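Local coordinates for glutaredoxin-like protein NrdH (Escherichia coli, PDB 1H75), which probably carries electrons, through a redox-active disulfide, to the NrdEF ribonucleotide reductase system, at residues 2-8 with 28-34; 20-26 with 69-74; 47-51 with 60-64. One frame throughout, in Å; residues are numbered along the deposited sequence.

Contact 1: residues 2-8 with 28-34; sequences RITIYTR and FEMINVD
Strands 3-7 and 29-32 run parallel, with Ile5 beside Met30, their short axes 4.6 Å apart and 24° off exact alignment. They are the two strands of the beta-alpha-beta unit of the thioredoxin fold, and helix 12-23 makes the crossover. Five backbone bonds join them, from Glu29 N to Ile3 O at one end to Val33 N to Thr7 O at the other. Thr4, Tyr6, Glu29 and Ile31 occupy one face of the sheet. Tyr6 and Ile31 lie side by side there and point the same way, with Tyr6 CE2 3.7 Å from Ile31 CD1; helix 37-45 packs against this pair. Thr4 CG2 sits over a face of the Tyr6 ring, towards its rim. Glu29 CG stands between its backbone N and carbonyl carbon (chi1 55°), which brings the carboxylate across to the neighbouring strand. Thr4 OG1 donates to Glu29 OE2; the modelled 2.5 Å is very short, and the exact length is doubtful. Arg2 NH1 makes a looser salt bridge with Glu29 OE1, at 3.6 Å. Replacing Glu29 with alanine would probably leave Thr4 OG1 without this acceptor and take one nearby negative charge from the Arg2 guanidinium. On the other face, Ile5 CD1 rests over the Phe28 ring in a CH-pi contact, 4.0 Å from the centroid. Met21 of helix 12-23 touches both residues. At the far end Arg8 grips Asp34 side-on, its guanidinium nearly coplanar with the carboxylate. Arg8 NE reaches Asp34 OD1, and Arg8 NH2 meets the syn lone pair of Asp34 OD2 at 2.9 Å.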
loop_
_atom_site.group_PDB
_atom_site.type_symbol
_atom_site.label_atom_id
_atom_site.label_comp_id
_atom_site.label_asym_id
_atom_site.label_seq_id
_atom_site.Cartn_x
_atom_site.Cartn_y
_atom_site.Cartn_z
ATOM N N ARG A 2 0.218 -2.575 -11.696
ATOM C CA ARG A 2 -0.807 -2.405 -10.679
ATOM C C ARG A 2 -0.202 -2.098 -9.305
ATOM O O ARG A 2 0.740 -2.760 -8.883
ATOM C CB ARG A 2 -1.638 -3.685 -10.583
ATOM C CG ARG A 2 -2.730 -3.649 -9.532
ATOM C CD ARG A 2 -3.134 -5.064 -9.113
ATOM N NE ARG A 2 -3.593 -5.881 -10.233
ATOM C CZ ARG A 2 -4.671 -5.610 -10.962
ATOM N NH1 ARG A 2 -5.404 -4.533 -10.691
ATOM N NH2 ARG A 2 -5.028 -6.421 -11.951
ATOM N N ILE A 3 -0.745 -1.086 -8.633
ATOM C CA ILE A 3 -0.305 -0.707 -7.285
ATOM C C ILE A 3 -1.520 -0.925 -6.387
ATOM O O ILE A 3 -2.593 -0.370 -6.642
ATOM C CB ILE A 3 0.081 0.788 -7.198
ATOM C CG1 ILE A 3 1.235 1.078 -8.156
ATOM C CG2 ILE A 3 0.462 1.156 -5.763
ATOM C CD1 ILE A 3 1.546 2.559 -8.290
ATOM N N THR A 4 -1.380 -1.773 -5.377
ATOM C CA THR A 4 -2.485 -2.010 -4.458
ATOM C C THR A 4 -2.058 -1.569 -3.067
ATOM O O THR A 4 -0.955 -1.902 -2.622
ATOM C CB THR A 4 -2.850 -3.501 -4.389
ATOM O OG1 THR A 4 -3.186 -3.970 -5.698
ATOM C CG2 THR A 4 -4.016 -3.724 -3.443
ATOM N N ILE A 5 -2.917 -0.807 -2.395
ATOM C CA ILE A 5 -2.607 -0.366 -1.038
ATOM C C ILE A 5 -3.593 -1.073 -0.120
ATOM O O ILE A 5 -4.803 -0.876 -0.265
ATOM C CB ILE A 5 -2.805 1.171 -0.834
ATOM C CG1 ILE A 5 -1.951 1.965 -1.831
ATOM C CG2 ILE A 5 -2.460 1.548 0.607
ATOM C CD1 ILE A 5 -2.114 3.503 -1.732
ATOM N N TYR A 6 -3.084 -1.906 0.790
ATOM C CA TYR A 6 -3.945 -2.601 1.763
ATOM C C TYR A 6 -4.033 -1.629 2.921
ATOM O O TYR A 6 -3.016 -1.254 3.527
ATOM C CB TYR A 6 -3.334 -3.943 2.168
ATOM C CG TYR A 6 -3.368 -4.914 0.992
ATOM C CD1 TYR A 6 -2.295 -5.011 0.101
ATOM C CD2 TYR A 6 -4.517 -5.675 0.732
ATOM C CE1 TYR A 6 -2.365 -5.846 -1.026
ATOM C CE2 TYR A 6 -4.596 -6.503 -0.382
ATOM C CZ TYR A 6 -3.520 -6.583 -1.254
ATOM O OH TYR A 6 -3.628 -7.393 -2.358
ATOM N N THR A 7 -5.263 -1.266 3.277
ATOM C CA THR A 7 -5.456 -0.217 4.254
ATOM C C THR A 7 -6.483 -0.449 5.368
ATOM O O THR A 7 -7.153 -1.476 5.407
ATOM C CB THR A 7 -5.843 1.054 3.452
ATOM O OG1 THR A 7 -5.799 2.208 4.289
ATOM C CG2 THR A 7 -7.255 0.883 2.849
ATOM N N ARG A 8 -6.590 0.536 6.254
ATOM C CA ARG A 8 -7.516 0.514 7.389
ATOM C C ARG A 8 -7.944 1.958 7.679
ATOM O O ARG A 8 -7.166 2.884 7.465
ATOM C CB ARG A 8 -6.805 -0.092 8.615
ATOM C CG ARG A 8 -7.416 0.245 9.958
ATOM C CD ARG A 8 -6.798 -0.597 11.044
ATOM N NE ARG A 8 -7.079 -2.020 10.875
ATOM C CZ ARG A 8 -6.370 -2.986 11.453
ATOM N NH1 ARG A 8 -5.337 -2.678 12.231
ATOM N NH2 ARG A 8 -6.693 -4.254 11.265
ATOM N N PHE A 28 -3.838 3.704 -8.327
ATOM C CA PHE A 28 -3.750 2.571 -7.414
ATOM C C PHE A 28 -5.130 2.136 -6.976
ATOM O O PHE A 28 -6.108 2.869 -7.142
ATOM C CB PHE A 28 -2.922 2.938 -6.175
ATOM C CG PHE A 28 -3.421 4.153 -5.460
ATOM C CD1 PHE A 28 -4.396 4.046 -4.475
ATOM C CD2 PHE A 28 -2.960 5.415 -5.809
ATOM C CE1 PHE A 28 -4.905 5.181 -3.851
ATOM C CE2 PHE A 28 -3.463 6.562 -5.195
ATOM C CZ PHE A 28 -4.435 6.448 -4.216
ATOM N N GLU A 29 -5.201 0.926 -6.436
ATOM C CA GLU A 29 -6.442 0.382 -5.922
ATOM C C GLU A 29 -6.248 0.235 -4.424
ATOM O O GLU A 29 -5.121 0.075 -3.940
ATOM C CB GLU A 29 -6.760 -0.981 -6.556
ATOM C CG GLU A 29 -5.666 -2.033 -6.434
ATOM C CD GLU A 29 -6.094 -3.390 -6.987
ATOM O OE1 GLU A 29 -7.101 -3.442 -7.727
ATOM O OE2 GLU A 29 -5.417 -4.403 -6.695
ATOM N N MET A 30 -7.339 0.335 -3.679
ATOM C CA MET A 30 -7.244 0.192 -2.244
ATOM C C MET A 30 -8.101 -0.973 -1.816
ATOM O O MET A 30 -9.148 -1.233 -2.411
ATOM C CB MET A 30 -7.714 1.458 -1.545
ATOM C CG MET A 30 -6.870 2.668 -1.866
ATOM S SD MET A 30 -7.469 4.082 -0.967
ATOM C CE MET A 30 -6.228 4.207 0.314
ATOM N N ILE A 31 -7.631 -1.690 -0.805
ATOM C CA ILE A 31 -8.373 -2.819 -0.266
ATOM C C ILE A 31 -8.335 -2.686 1.234
ATOM O O ILE A 31 -7.266 -2.764 1.845
ATOM C CB ILE A 31 -7.753 -4.148 -0.663
ATOM C CG1 ILE A 31 -7.893 -4.332 -2.172
ATOM C CG2 ILE A 31 -8.409 -5.299 0.154
ATOM C CD1 ILE A 31 -7.306 -5.612 -2.697
ATOM N N ASN A 32 -9.505 -2.486 1.832
ATOM C CA ASN A 32 -9.627 -2.343 3.275
ATOM C C ASN A 32 -9.525 -3.730 3.915
ATOM O O ASN A 32 -10.408 -4.560 3.711
ATOM C CB ASN A 32 -10.994 -1.735 3.606
ATOM C CG ASN A 32 -11.133 -1.390 5.067
ATOM O OD1 ASN A 32 -11.349 -0.224 5.414
ATOM N ND2 ASN A 32 -11.007 -2.389 5.939
ATOM N N VAL A 33 -8.465 -3.971 4.689
ATOM C CA VAL A 33 -8.237 -5.276 5.304
ATOM C C VAL A 33 -9.240 -5.679 6.385
ATOM O O VAL A 33 -9.338 -6.863 6.739
ATOM C CB VAL A 33 -6.789 -5.393 5.880
ATOM C CG1 VAL A 33 -5.774 -5.196 4.750
ATOM C CG2 VAL A 33 -6.561 -4.379 6.978
ATOM N N ASP A 34 -9.983 -4.713 6.908
ATOM C CA ASP A 34 -10.995 -5.025 7.918
ATOM C C ASP A 34 -12.274 -5.516 7.218
ATOM O O ASP A 34 -12.988 -6.376 7.751
ATOM C CB ASP A 34 -11.259 -3.786 8.787
ATOM C CG ASP A 34 -10.085 -3.470 9.704
ATOM O OD1 ASP A 34 -9.863 -2.286 9.989
ATOM O OD2 ASP A 34 -9.388 -4.405 10.143
#

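Contact 2: residues 20-26 with 69-74; sequences AMENRGF and INRLHP
Arg24 and Phe26, just past the end of helix 12-23, meet the 69-74 segment, and the Arg24 side chain threads through much of the contact. Its CB lies over the rim of one face of the Phe26 ring, 3.5 Å above the plane. Arg24 CG comes 3.9 Å from His73 CE1. Arg24 CD is equally far from Ile69 CG2, and that methyl also lies over one face of the guanidinium. Extended from CG to NE, with chi2 and chi3 both near 180°, the chain spans the gap and sets NE beside Asn70. Arg24 NE gives Asn70 OD1 a bond of 2.8 Å, nearly in line with the amide C=O, and NH2 adds a weak one to the same oxygen. On the other arm, Arg24 NH1 bonds back to Ala20 O at 2.9 Å, coming from above the carbonyl plane. Both acceptors lie in the guanidinium plane, which limits its rotation. Phe26 presents its edge to the face of His73 in an offset edge-to-face pair, the planes 75° apart. Phe26 CE1 also packs on Leu72 CB at 3.6 Å. Deeper in, Met21 CE touches Leu72 CD1, and Ala20 CB meets Ile69 CD1. Gly25, with positive phi, is the C-prime residue of the Schellman motif that ends the helix and turns the chain towards Phe26. The contact thus joins the end of helix 12-23 to the 3-10 segment that follows helix 66-69. Met21 and Leu72 both reach Ile3 of strand 3-7, while Ile69 and Leu72 rest on Trp61 of strand 59-62.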
loop_
_atom_site.group_PDB
_atom_site.type_symbol
_atom_site.label_atom_id
_atom_site.label_comp_id
_atom_site.label_asym_id
_atom_site.label_seq_id
_atom_site.Cartn_x
_atom_site.Cartn_y
_atom_site.Cartn_z
ATOM N N ALA A 20 0.434 10.609 -0.765
ATOM C CA ALA A 20 1.734 10.657 -1.436
ATOM C C ALA A 20 1.609 10.137 -2.862
ATOM O O ALA A 20 2.214 10.693 -3.801
ATOM C CB ALA A 20 2.755 9.831 -0.665
ATOM N N MET A 21 0.844 9.066 -3.033
ATOM C CA MET A 21 0.667 8.517 -4.374
ATOM C C MET A 21 -0.133 9.487 -5.252
ATOM O O MET A 21 0.178 9.674 -6.431
ATOM C CB MET A 21 -0.018 7.164 -4.287
ATOM C CG MET A 21 0.880 6.153 -3.592
ATOM S SD MET A 21 0.504 4.484 -4.114
ATOM C CE MET A 21 1.592 3.512 -3.022
ATOM N N GLU A 22 -1.160 10.104 -4.679
ATOM C CA GLU A 22 -1.963 11.053 -5.431
ATOM C C GLU A 22 -1.125 12.269 -5.815
ATOM O O GLU A 22 -1.286 12.824 -6.909
ATOM C CB GLU A 22 -3.188 11.476 -4.603
ATOM C CG GLU A 22 -4.145 10.294 -4.355
ATOM C CD GLU A 22 -5.264 10.597 -3.366
ATOM O OE1 GLU A 22 -6.270 9.856 -3.397
ATOM O OE2 GLU A 22 -5.147 11.540 -2.556
ATOM N N ASN A 23 -0.220 12.670 -4.926
ATOM C CA ASN A 23 0.626 13.823 -5.184
ATOM C C ASN A 23 1.553 13.567 -6.375
ATOM O O ASN A 23 1.999 14.511 -7.024
ATOM C CB ASN A 23 1.474 14.177 -3.959
ATOM C CG ASN A 23 0.680 14.869 -2.868
ATOM O OD1 ASN A 23 -0.462 15.271 -3.084
ATOM N ND2 ASN A 23 1.290 15.025 -1.694
ATOM N N ARG A 24 1.813 12.296 -6.669
ATOM C CA ARG A 24 2.700 11.915 -7.779
ATOM C C ARG A 24 1.970 11.426 -9.019
ATOM O O ARG A 24 2.589 10.925 -9.970
ATOM C CB ARG A 24 3.672 10.842 -7.304
ATOM C CG ARG A 24 4.596 11.306 -6.179
ATOM C CD ARG A 24 5.212 10.100 -5.481
ATOM N NE ARG A 24 6.287 10.465 -4.558
ATOM C CZ ARG A 24 6.107 11.088 -3.400
ATOM N NH1 ARG A 24 4.886 11.428 -3.003
ATOM N NH2 ARG A 24 7.159 11.368 -2.634
ATOM N N GLY A 25 0.649 11.553 -9.001
ATOM C CA GLY A 25 -0.155 11.129 -10.133
ATOM C C GLY A 25 -0.176 9.631 -10.398
ATOM O O GLY A 25 -0.313 9.202 -11.548
ATOM N N PHE A 26 -0.046 8.824 -9.345
ATOM C CA PHE A 26 -0.079 7.369 -9.505
ATOM C C PHE A 26 -1.506 6.807 -9.450
ATOM O O PHE A 26 -2.363 7.325 -8.744
ATOM C CB PHE A 26 0.707 6.654 -8.389
ATOM C CG PHE A 26 2.176 6.992 -8.328
ATOM C CD1 PHE A 26 2.918 6.645 -7.203
ATOM C CD2 PHE A 26 2.817 7.632 -9.379
ATOM C CE1 PHE A 26 4.273 6.928 -7.125
ATOM C CE2 PHE A 26 4.184 7.922 -9.307
ATOM C CZ PHE A 26 4.910 7.573 -8.187
ATOM N N ILE A 69 7.779 4.601 -2.172
ATOM C CA ILE A 69 6.752 5.146 -3.049
ATOM C C ILE A 69 7.441 5.765 -4.251
ATOM O O ILE A 69 6.949 5.667 -5.370
ATOM C CB ILE A 69 5.890 6.199 -2.315
ATOM C CG1 ILE A 69 5.043 5.493 -1.249
ATOM C CG2 ILE A 69 4.982 6.919 -3.309
ATOM C CD1 ILE A 69 4.345 6.426 -0.258
ATOM N N ASN A 70 8.596 6.375 -4.012
ATOM C CA ASN A 70 9.345 6.990 -5.088
ATOM C C ASN A 70 9.866 5.973 -6.083
ATOM O O ASN A 70 10.221 6.340 -7.201
ATOM C CB ASN A 70 10.488 7.844 -4.533
ATOM C CG ASN A 70 10.008 9.194 -4.068
ATOM O OD1 ASN A 70 8.917 9.639 -4.444
ATOM N ND2 ASN A 70 10.813 9.864 -3.256
ATOM N N ARG A 71 9.898 4.696 -5.696
ATOM C CA ARG A 71 10.349 3.672 -6.638
ATOM C C ARG A 71 9.249 3.287 -7.631
ATOM O O ARG A 71 9.484 2.481 -8.528
ATOM C CB ARG A 71 10.848 2.433 -5.889
ATOM C CG ARG A 71 12.107 2.732 -5.080
ATOM C CD ARG A 71 12.725 1.466 -4.507
ATOM N NE ARG A 71 13.001 0.510 -5.572
ATOM C CZ ARG A 71 13.337 -0.760 -5.380
ATOM N NH1 ARG A 71 13.446 -1.245 -4.153
ATOM N NH2 ARG A 71 13.548 -1.550 -6.431
ATOM N N LEU A 72 8.066 3.873 -7.470
ATOM C CA LEU A 72 6.934 3.598 -8.353
ATOM C C LEU A 72 6.808 4.565 -9.544
ATOM O O LEU A 72 5.868 4.444 -10.330
ATOM C CB LEU A 72 5.626 3.642 -7.550
ATOM C CG LEU A 72 5.590 2.675 -6.357
ATOM C CD1 LEU A 72 4.235 2.780 -5.671
ATOM C CD2 LEU A 72 5.860 1.250 -6.824
ATOM N N HIS A 73 7.728 5.520 -9.677
ATOM C CA HIS A 73 7.644 6.465 -10.791
ATOM C C HIS A 73 7.731 5.686 -12.088
ATOM O O HIS A 73 8.505 4.743 -12.219
ATOM C CB HIS A 73 8.726 7.552 -10.699
ATOM C CG HIS A 73 8.383 8.649 -9.737
ATOM N ND1 HIS A 73 7.281 9.460 -9.903
ATOM C CD2 HIS A 73 8.970 9.044 -8.579
ATOM C CE1 HIS A 73 7.198 10.301 -8.889
ATOM N NE2 HIS A 73 8.212 10.069 -8.074
ATOM N N PRO A 74 6.931 6.081 -13.074
ATOM C CA PRO A 74 6.951 5.351 -14.342
ATOM C C PRO A 74 8.216 5.420 -15.187
ATOM O O PRO A 74 8.901 6.434 -15.244
ATOM C CB PRO A 74 5.716 5.892 -15.071
ATOM C CG PRO A 74 5.639 7.315 -14.600
ATOM C CD PRO A 74 5.976 7.205 -13.100
#

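Contact 3: residues 47-51 with 60-64; sequences GFRQL and SWSGF
Phe48 leads the 47-51 segment into contact with strand 59-62. It follows Gly47, whose positive phi belongs to the Schellman motif that ends helix 37-45. The Phe48 ring lies along the edge strand and touches three residues in turn. Its CZ is 4.0 Å from Ser60 OG, which sits at the ring edge near its plane. Phe48 CE2 meets the carbonyl carbon C of Trp61, and Phe48 CD2 comes 3.8 Å from Ser62 CB. Phe48 CG is anti to its carbonyl carbon (chi1 -68°), and from there the ring reaches over to the strand. These are contacts of carbon with backbone and small side chains, not a stack. Gln50 CG stands between backbone N and carbonyl carbon (chi1 65°) and lies 3.5 Å from Ser62 CB. Gln50 O is equally close to Ser62 CB, so this serine is held against both side chain and backbone of Gln50. Gln50 CD comes 3.7 Å from Gly63 CA. Gly63 has positive phi, and a CB there would probably crowd the end of Gln50. Leu51 brings the two backbones nearest, its CA 5.3 Å from Gly63 CA, while its own CB points away. Its side chain touches Cys14 of the redox-active disulfide. The loop runs on into Pro52, at the place of the proline loop that faces the CxxC, as in other thioredoxin-fold proteins. The contact packs this loop, between helix 37-45 and strand 53-56, against the end of edge strand 59-62, with Phe48 also on Val53 and Gly63 bonded through its backbone to Pro52.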
loop_
_atom_site.group_PDB
_atom_site.type_symbol
_atom_site.label_atom_id
_atom_site.label_comp_id
_atom_site.label_asym_id
_atom_site.label_seq_id
_atom_site.Cartn_x
_atom_site.Cartn_y
_atom_site.Cartn_z
ATOM N N GLY A 47 4.004 -12.257 6.507
ATOM C CA GLY A 47 4.784 -11.641 7.567
ATOM C C GLY A 47 4.595 -10.177 7.905
ATOM O O GLY A 47 5.287 -9.661 8.776
ATOM N N PHE A 48 3.659 -9.505 7.250
ATOM C CA PHE A 48 3.459 -8.103 7.535
ATOM C C PHE A 48 2.862 -7.931 8.920
ATOM O O PHE A 48 2.025 -8.742 9.358
ATOM C CB PHE A 48 2.542 -7.501 6.480
ATOM C CG PHE A 48 3.171 -7.453 5.135
ATOM C CD1 PHE A 48 2.772 -8.332 4.126
ATOM C CD2 PHE A 48 4.182 -6.534 4.878
ATOM C CE1 PHE A 48 3.375 -8.286 2.884
ATOM C CE2 PHE A 48 4.787 -6.490 3.646
ATOM C CZ PHE A 48 4.386 -7.359 2.647
ATOM N N ARG A 49 3.287 -6.873 9.601
ATOM C CA ARG A 49 2.820 -6.614 10.969
ATOM C C ARG A 49 2.286 -5.200 11.182
ATOM O O ARG A 49 1.911 -4.822 12.295
ATOM C CB ARG A 49 3.959 -6.889 11.964
ATOM C CG ARG A 49 4.628 -8.243 11.775
ATOM C CD ARG A 49 5.113 -8.901 13.078
ATOM N NE ARG A 49 5.818 -8.012 14.001
ATOM C CZ ARG A 49 6.317 -8.414 15.169
ATOM N NH1 ARG A 49 6.188 -9.681 15.543
ATOM N NH2 ARG A 49 6.943 -7.561 15.972
ATOM N N GLN A 50 2.246 -4.405 10.119
ATOM C CA GLN A 50 1.743 -3.043 10.238
ATOM C C GLN A 50 1.104 -2.630 8.930
ATOM O O GLN A 50 1.350 -3.242 7.889
ATOM C CB GLN A 50 2.876 -2.075 10.575
ATOM C CG GLN A 50 3.906 -1.959 9.481
ATOM C CD GLN A 50 4.928 -0.846 9.728
ATOM O OE1 GLN A 50 5.878 -0.692 8.963
ATOM N NE2 GLN A 50 4.732 -0.069 10.795
ATOM N N LEU A 51 0.275 -1.596 8.990
ATOM C CA LEU A 51 -0.380 -1.081 7.798
ATOM C C LEU A 51 0.119 0.317 7.492
ATOM O O LEU A 51 0.662 1.010 8.357
ATOM C CB LEU A 51 -1.893 -1.036 7.986
ATOM C CG LEU A 51 -2.572 -2.390 8.163
ATOM C CD1 LEU A 51 -3.995 -2.202 8.662
ATOM C CD2 LEU A 51 -2.567 -3.114 6.834
ATOM N N SER A 60 7.103 -4.850 -2.218
ATOM C CA SER A 60 6.080 -5.071 -1.199
ATOM C C SER A 60 6.630 -4.560 0.118
ATOM O O SER A 60 7.666 -5.040 0.589
ATOM C CB SER A 60 5.746 -6.561 -1.082
ATOM O OG SER A 60 6.835 -7.307 -0.558
ATOM N N TRP A 61 5.948 -3.588 0.710
ATOM C CA TRP A 61 6.432 -3.023 1.948
ATOM C C TRP A 61 5.271 -2.606 2.827
ATOM O O TRP A 61 4.125 -2.528 2.373
ATOM C CB TRP A 61 7.316 -1.804 1.675
ATOM C CG TRP A 61 6.607 -0.597 1.123
ATOM C CD1 TRP A 61 5.974 0.379 1.826
ATOM C CD2 TRP A 61 6.492 -0.244 -0.255
ATOM N NE1 TRP A 61 5.458 1.332 0.972
ATOM C CE2 TRP A 61 5.768 0.968 -0.318
ATOM C CE3 TRP A 61 6.937 -0.836 -1.450
ATOM C CZ2 TRP A 61 5.478 1.609 -1.528
ATOM C CZ3 TRP A 61 6.650 -0.196 -2.661
ATOM C CH2 TRP A 61 5.926 1.017 -2.693
ATOM N N SER A 62 5.596 -2.307 4.077
ATOM C CA SER A 62 4.575 -1.878 5.038
ATOM C C SER A 62 4.944 -0.547 5.680
ATOM O O SER A 62 6.106 -0.164 5.676
ATOM C CB SER A 62 4.394 -2.937 6.128
ATOM O OG SER A 62 5.593 -3.186 6.856
ATOM N N GLY A 63 3.944 0.135 6.239
ATOM C CA GLY A 63 4.167 1.433 6.869
ATOM C C GLY A 63 4.263 2.522 5.820
ATOM O O GLY A 63 4.185 2.228 4.627
ATOM N N PHE A 64 4.393 3.774 6.260
ATOM C CA PHE A 64 4.532 4.907 5.345
ATOM C C PHE A 64 6.006 4.983 4.947
ATOM O O PHE A 64 6.885 5.258 5.776
ATOM C CB PHE A 64 4.102 6.206 6.022
ATOM C CG PHE A 64 4.320 7.433 5.169
ATOM C CD1 PHE A 64 3.742 7.528 3.904
ATOM C CD2 PHE A 64 5.079 8.499 5.648
ATOM C CE1 PHE A 64 3.914 8.670 3.121
ATOM C CE2 PHE A 64 5.257 9.646 4.876
ATOM C CZ PHE A 64 4.674 9.731 3.611
#

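How the contacts relate
All three contacts belong to one small thioredoxin-type domain. The segments of contacts 1 and 2 alternate along the chain. Contact 1 closes before contact 3 opens, and contact 3 falls between the two segments of contact 2. Contact 1 pairs strands 29-32 and 3-7 at one edge of the four-stranded sheet. Contact 3 reaches the opposite edge strand, 59-62, its centre about 12 Å away. The centre of contact 2 lies about 15 Å from that of contact 1 and about 18 Å from that of contact 3. Ala20 packs on Phe64, and Leu51 on Arg8 and Val33. Contacts 1 and 3 thus meet beside the redox-active disulfide at the start of helix 12-23, while contact 2 holds that helix's other end.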